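Local coordinates for protein redox-sensing transcriptional repressor Rex (Thermoanaerobacter ethanolicus, PDB 3WG9) that probably represses transcription in response to the cellular NADH/NAD(+) redox state, binding DNA as a homodimer, at residues I147-Q160 with I171-K183. Numbering follows the deposited sequence.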
loop_
_atom_site.group_PDB
_atom_site.type_symbol
_atom_site.label_atom_id
_atom_site.label_comp_id
_atom_site.label_asym_id
_atom_site.label_seq_id
_atom_site.Cartn_x
_atom_site.Cartn_y
_atom_site.Cartn_z
ATOM N N ILE B 147 23.767 2.659 -5.006
ATOM C CA ILE B 147 22.296 2.677 -4.813
ATOM C C ILE B 147 21.742 1.274 -4.594
ATOM O O ILE B 147 21.971 0.375 -5.406
ATOM C CB ILE B 147 21.604 3.326 -6.009
ATOM C CG1 ILE B 147 22.203 4.707 -6.262
ATOM C CG2 ILE B 147 20.050 3.398 -5.777
ATOM C CD1 ILE B 147 22.068 5.665 -5.073
ATOM N N ASP B 148 20.932 1.140 -3.554
ATOM C CA ASP B 148 20.314 -0.105 -3.199
ATOM C C ASP B 148 18.928 -0.226 -3.821
ATOM O O ASP B 148 18.605 -1.302 -4.279
ATOM C CB ASP B 148 20.199 -0.194 -1.679
ATOM C CG ASP B 148 21.588 -0.178 -0.992
ATOM O OD1 ASP B 148 22.428 -1.000 -1.403
ATOM O OD2 ASP B 148 21.868 0.753 -0.195
ATOM N N ILE B 149 18.093 0.818 -3.733
ATOM C CA ILE B 149 16.650 0.683 -4.040
ATOM C C ILE B 149 16.293 1.684 -5.147
ATOM O O ILE B 149 16.687 2.843 -5.045
ATOM C CB ILE B 149 15.766 0.954 -2.815
ATOM C CG1 ILE B 149 16.092 -0.011 -1.648
ATOM C CG2 ILE B 149 14.257 0.895 -3.226
ATOM C CD1 ILE B 149 15.419 0.426 -0.283
ATOM N N GLY B 150 15.738 1.213 -6.265
ATOM C CA GLY B 150 15.223 2.148 -7.309
ATOM C C GLY B 150 13.692 2.189 -7.121
ATOM O O GLY B 150 13.001 1.159 -7.055
ATOM N N ILE B 151 13.144 3.377 -6.947
ATOM C CA ILE B 151 11.687 3.503 -6.778
ATOM C C ILE B 151 11.101 4.004 -8.080
ATOM O O ILE B 151 11.588 5.038 -8.602
ATOM C CB ILE B 151 11.419 4.530 -5.687
ATOM C CG1 ILE B 151 12.161 4.097 -4.414
ATOM C CG2 ILE B 151 9.849 4.778 -5.506
ATOM C CD1 ILE B 151 12.132 5.119 -3.250
ATOM N N LEU B 152 10.112 3.289 -8.638
ATOM C CA LEU B 152 9.616 3.582 -9.966
ATOM C C LEU B 152 8.321 4.360 -9.867
ATOM O O LEU B 152 7.330 3.836 -9.304
ATOM C CB LEU B 152 9.385 2.322 -10.837
ATOM C CG LEU B 152 10.532 1.372 -11.184
ATOM C CD1 LEU B 152 9.947 0.221 -12.050
ATOM C CD2 LEU B 152 11.661 2.083 -11.946
ATOM N N CYS B 153 8.349 5.615 -10.326
ATOM C CA CYS B 153 7.156 6.502 -10.275
ATOM C C CYS B 153 6.924 7.094 -11.674
ATOM O O CYS B 153 6.667 8.286 -11.851
ATOM C CB CYS B 153 7.484 7.631 -9.301
ATOM S SG CYS B 153 7.640 7.051 -7.581
ATOM N N ILE B 154 7.197 6.308 -12.695
ATOM C CA ILE B 154 7.052 6.796 -14.069
ATOM C C ILE B 154 5.829 6.199 -14.736
ATOM O O ILE B 154 5.212 5.277 -14.188
ATOM C CB ILE B 154 8.260 6.390 -14.895
ATOM C CG1 ILE B 154 8.786 5.011 -14.479
ATOM C CG2 ILE B 154 9.343 7.454 -14.782
ATOM C CD1 ILE B 154 9.661 4.483 -15.558
ATOM N N PRO B 155 5.469 6.682 -15.944
ATOM C CA PRO B 155 4.318 6.043 -16.597
ATOM C C PRO B 155 4.652 4.618 -17.032
ATOM O O PRO B 155 5.818 4.258 -17.099
ATOM C CB PRO B 155 4.077 6.923 -17.835
ATOM C CG PRO B 155 4.952 8.108 -17.697
ATOM C CD PRO B 155 6.072 7.734 -16.785
ATOM N N LYS B 156 3.644 3.811 -17.355
ATOM C CA LYS B 156 3.885 2.424 -17.820
ATOM C C LYS B 156 4.663 2.311 -19.120
ATOM O O LYS B 156 5.344 1.306 -19.371
ATOM C CB LYS B 156 2.550 1.717 -17.986
ATOM C CG LYS B 156 1.652 1.901 -16.778
ATOM C CD LYS B 156 0.307 1.262 -17.042
ATOM C CE LYS B 156 -0.101 1.472 -18.494
ATOM N NZ LYS B 156 -1.302 0.672 -18.821
ATOM N N ASP B 157 4.552 3.359 -19.938
ATOM C CA ASP B 157 5.292 3.513 -21.192
ATOM C C ASP B 157 6.649 2.792 -21.245
ATOM O O ASP B 157 6.734 1.667 -21.730
ATOM C CB ASP B 157 5.464 5.002 -21.532
ATOM C CG ASP B 157 4.208 5.614 -22.143
ATOM O OD1 ASP B 157 4.056 5.500 -23.382
ATOM O OD2 ASP B 157 3.391 6.221 -21.401
ATOM N N ASN B 158 7.727 3.429 -20.805
ATOM C CA ASN B 158 8.988 2.686 -20.758
ATOM C C ASN B 158 9.372 2.171 -19.346
ATOM O O ASN B 158 10.548 2.186 -18.982
ATOM C CB ASN B 158 10.163 3.415 -21.471
ATOM C CG ASN B 158 9.727 4.244 -22.691
ATOM O OD1 ASN B 158 10.389 5.229 -23.046
ATOM N ND2 ASN B 158 8.623 3.865 -23.328
ATOM N N ALA B 159 8.399 1.661 -18.585
ATOM C CA ALA B 159 8.682 1.030 -17.294
ATOM C C ALA B 159 9.499 -0.270 -17.240
ATOM O O ALA B 159 10.400 -0.373 -16.409
ATOM C CB ALA B 159 7.436 0.903 -16.415
ATOM N N GLN B 160 9.163 -1.283 -18.026
ATOM C CA GLN B 160 9.974 -2.474 -18.021
ATOM C C GLN B 160 11.391 -2.146 -18.522
ATOM O O GLN B 160 12.384 -2.647 -17.992
ATOM C CB GLN B 160 9.353 -3.554 -18.910
ATOM C CG GLN B 160 10.100 -4.879 -18.960
ATOM C CD GLN B 160 10.142 -5.585 -17.614
ATOM O OE1 GLN B 160 9.105 -5.837 -16.998
ATOM N NE2 GLN B 160 11.359 -5.840 -17.110
ATOM N N ILE B 171 21.267 -2.704 -9.516
ATOM C CA ILE B 171 20.302 -2.365 -8.440
ATOM C C ILE B 171 19.936 -3.614 -7.643
ATOM O O ILE B 171 19.892 -4.729 -8.178
ATOM C CB ILE B 171 18.997 -1.674 -9.018
ATOM C CG1 ILE B 171 18.344 -0.793 -7.942
ATOM C CG2 ILE B 171 17.954 -2.694 -9.505
ATOM C CD1 ILE B 171 18.976 0.523 -7.891
ATOM N N LYS B 172 19.663 -3.463 -6.349
ATOM C CA LYS B 172 19.328 -4.682 -5.548
ATOM C C LYS B 172 17.834 -4.882 -5.325
ATOM O O LYS B 172 17.365 -5.998 -5.061
ATOM C CB LYS B 172 20.002 -4.663 -4.166
ATOM C CG LYS B 172 21.570 -4.524 -4.226
ATOM C CD LYS B 172 22.108 -4.537 -2.760
ATOM C CE LYS B 172 23.651 -4.606 -2.699
ATOM N NZ LYS B 172 24.258 -3.423 -3.365
ATOM N N ALA B 173 17.072 -3.788 -5.404
ATOM C CA ALA B 173 15.628 -3.860 -5.187
ATOM C C ALA B 173 14.972 -2.728 -5.950
ATOM O O ALA B 173 15.578 -1.630 -6.112
ATOM C CB ALA B 173 15.367 -3.590 -3.708
ATOM N N ILE B 174 13.713 -2.981 -6.303
ATOM C CA ILE B 174 12.866 -2.024 -6.960
ATOM C C ILE B 174 11.566 -1.940 -6.211
ATOM O O ILE B 174 10.915 -2.975 -5.899
ATOM C CB ILE B 174 12.588 -2.471 -8.438
ATOM C CG1 ILE B 174 13.906 -2.264 -9.232
ATOM C CG2 ILE B 174 11.454 -1.606 -9.042
ATOM C CD1 ILE B 174 13.828 -2.781 -10.685
ATOM N N TRP B 175 11.193 -0.700 -5.890
ATOM C CA TRP B 175 9.879 -0.448 -5.260
ATOM C C TRP B 175 8.996 0.169 -6.344
ATOM O O TRP B 175 9.234 1.284 -6.823
ATOM C CB TRP B 175 10.070 0.478 -4.040
ATOM C CG TRP B 175 8.907 0.525 -3.095
ATOM C CD1 TRP B 175 8.014 -0.493 -2.837
ATOM C CD2 TRP B 175 8.534 1.606 -2.248
ATOM N NE1 TRP B 175 7.118 -0.115 -1.842
ATOM C CE2 TRP B 175 7.400 1.183 -1.487
ATOM C CE3 TRP B 175 9.061 2.875 -2.022
ATOM C CZ2 TRP B 175 6.740 2.020 -0.603
ATOM C CZ3 TRP B 175 8.407 3.718 -1.108
ATOM C CH2 TRP B 175 7.298 3.256 -0.361
ATOM N N ASN B 176 8.013 -0.594 -6.812
ATOM C CA ASN B 176 7.347 -0.266 -8.078
ATOM C C ASN B 176 5.937 0.308 -7.798
ATOM O O ASN B 176 5.104 -0.429 -7.331
ATOM C CB ASN B 176 7.185 -1.547 -8.914
ATOM C CG ASN B 176 6.345 -1.326 -10.179
ATOM O OD1 ASN B 176 6.342 -0.229 -10.769
ATOM N ND2 ASN B 176 5.564 -2.349 -10.551
ATOM N N PHE B 177 5.694 1.584 -8.079
ATOM C CA PHE B 177 4.348 2.184 -7.903
ATOM C C PHE B 177 3.402 2.064 -9.105
ATOM O O PHE B 177 2.256 2.522 -9.038
ATOM C CB PHE B 177 4.460 3.652 -7.557
ATOM C CG PHE B 177 4.817 3.865 -6.123
ATOM C CD1 PHE B 177 3.805 4.024 -5.175
ATOM C CD2 PHE B 177 6.134 3.714 -5.723
ATOM C CE1 PHE B 177 4.105 4.180 -3.825
ATOM C CE2 PHE B 177 6.458 3.875 -4.369
ATOM C CZ PHE B 177 5.445 4.074 -3.432
ATOM N N LEU B 178 3.899 1.519 -10.203
ATOM C CA LEU B 178 3.063 1.423 -11.385
ATOM C C LEU B 178 2.175 0.220 -11.288
ATOM O O LEU B 178 2.642 -0.849 -10.894
ATOM C CB LEU B 178 3.865 1.312 -12.667
ATOM C CG LEU B 178 5.288 1.801 -12.932
ATOM C CD1 LEU B 178 5.321 2.114 -14.435
ATOM C CD2 LEU B 178 5.826 2.960 -12.093
ATOM N N PRO B 179 0.924 0.372 -11.754
ATOM C CA PRO B 179 -0.096 -0.639 -11.594
ATOM C C PRO B 179 0.138 -1.786 -12.554
ATOM O O PRO B 179 -0.828 -2.327 -13.062
ATOM C CB PRO B 179 -1.382 0.112 -11.981
ATOM C CG PRO B 179 -0.940 1.088 -13.024
ATOM C CD PRO B 179 0.454 1.514 -12.563
ATOM N N ILE B 180 1.388 -2.169 -12.770
ATOM C CA ILE B 180 1.767 -3.323 -13.592
ATOM C C ILE B 180 2.912 -4.143 -12.967
ATOM O O ILE B 180 3.833 -3.591 -12.388
ATOM C CB ILE B 180 2.214 -2.820 -14.950
ATOM C CG1 ILE B 180 0.974 -2.552 -15.807
ATOM C CG2 ILE B 180 3.182 -3.785 -15.622
ATOM C CD1 ILE B 180 1.305 -1.784 -17.065
ATOM N N ASP B 181 2.852 -5.459 -13.086
ATOM C CA ASP B 181 3.850 -6.333 -12.486
ATOM C C ASP B 181 5.086 -6.598 -13.388
ATOM O O ASP B 181 5.031 -7.356 -14.374
ATOM C CB ASP B 181 3.197 -7.609 -11.945
ATOM C CG ASP B 181 2.365 -7.350 -10.670
ATOM O OD1 ASP B 181 2.066 -6.175 -10.330
ATOM O OD2 ASP B 181 2.031 -8.326 -9.967
ATOM N N LEU B 182 6.200 -5.965 -13.002
ATOM C CA LEU B 182 7.471 -5.979 -13.760
ATOM C C LEU B 182 8.216 -7.315 -13.709
ATOM O O LEU B 182 8.003 -8.082 -12.797
ATOM C CB LEU B 182 8.389 -4.871 -13.247
ATOM C CG LEU B 182 7.780 -3.481 -13.383
ATOM C CD1 LEU B 182 8.742 -2.509 -12.770
ATOM C CD2 LEU B 182 7.471 -3.099 -14.824
ATOM N N LYS B 183 9.096 -7.565 -14.671
ATOM C CA LYS B 183 9.926 -8.758 -14.693
ATOM C C LYS B 183 11.355 -8.366 -14.250
ATOM O O LYS B 183 11.944 -7.474 -14.880
ATOM C CB LYS B 183 10.033 -9.301 -16.118
ATOM C CG LYS B 183 8.724 -9.801 -16.725
ATOM C CD LYS B 183 7.807 -10.429 -15.694
ATOM C CE LYS B 183 6.379 -10.525 -16.247
ATOM N NZ LYS B 183 6.397 -11.147 -17.607
HETATM O O HOH W 1 23.760 -1.446 -6.031
#
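Ile151 lies alongside Trp175 and Phe177 and points the same way: its CD1 meets the indole edge, 4.0 Å from Trp175 CE3, while its CG2 comes to the edge of the phenyl ring, 3.7 Å from Phe177 CE2. Phe177 CE2 in turn sits over one indole face, near the rim. With CG anti to the backbone N (chi1 -164°), the Trp175 indole leans toward Ile151 and Phe177, and its NE1 is hydrogen-bonded to Ser198 OG of the second subunit. Beneath these side chains strands 149-152 and 173-176 run parallel, joined by nearly straight bonds such as Leu152 N to Trp175 O (2.8 Å). They are consecutive strands of a beta-alpha-beta crossover in the Rossmann fold, connected by helix 159-168. On the face bearing Leu152 and Ile174, Leu152 CG packs 3.8 Å from Ile174 CG2, and Leu166 of the connecting helix closes over Leu152. At the C-terminal ends of the strands, where Ile154 and Phe177 belong to the dinucleotide site, Phe177 N still bonds to Leu152 O, and Leu178 turns its CD2 back to within 3.8 Å of Leu152 CB. An Asx turn shapes this bend: Asn176 OD1 accepts from Leu178 N, which lies well above the amide carbonyl plane, while ND2 donates to Ile180 O, in the plane of its amide. Farther along, the Gln160 amide pairs with the backbone of Lys183 through both ends, OE1 accepting from Lys183 N (2.9 Å) and NE2 donating to Lys183 O (2.8 Å); each bond lies in its acceptor's carbonyl plane, on a lone pair, and together they fix the rotation of the amide. At the other end of the strands Lys172 NZ forms a long salt bridge of 3.6 Å with Asp148 OD1, whose partner oxygen OD2 accepts from Asn86 N.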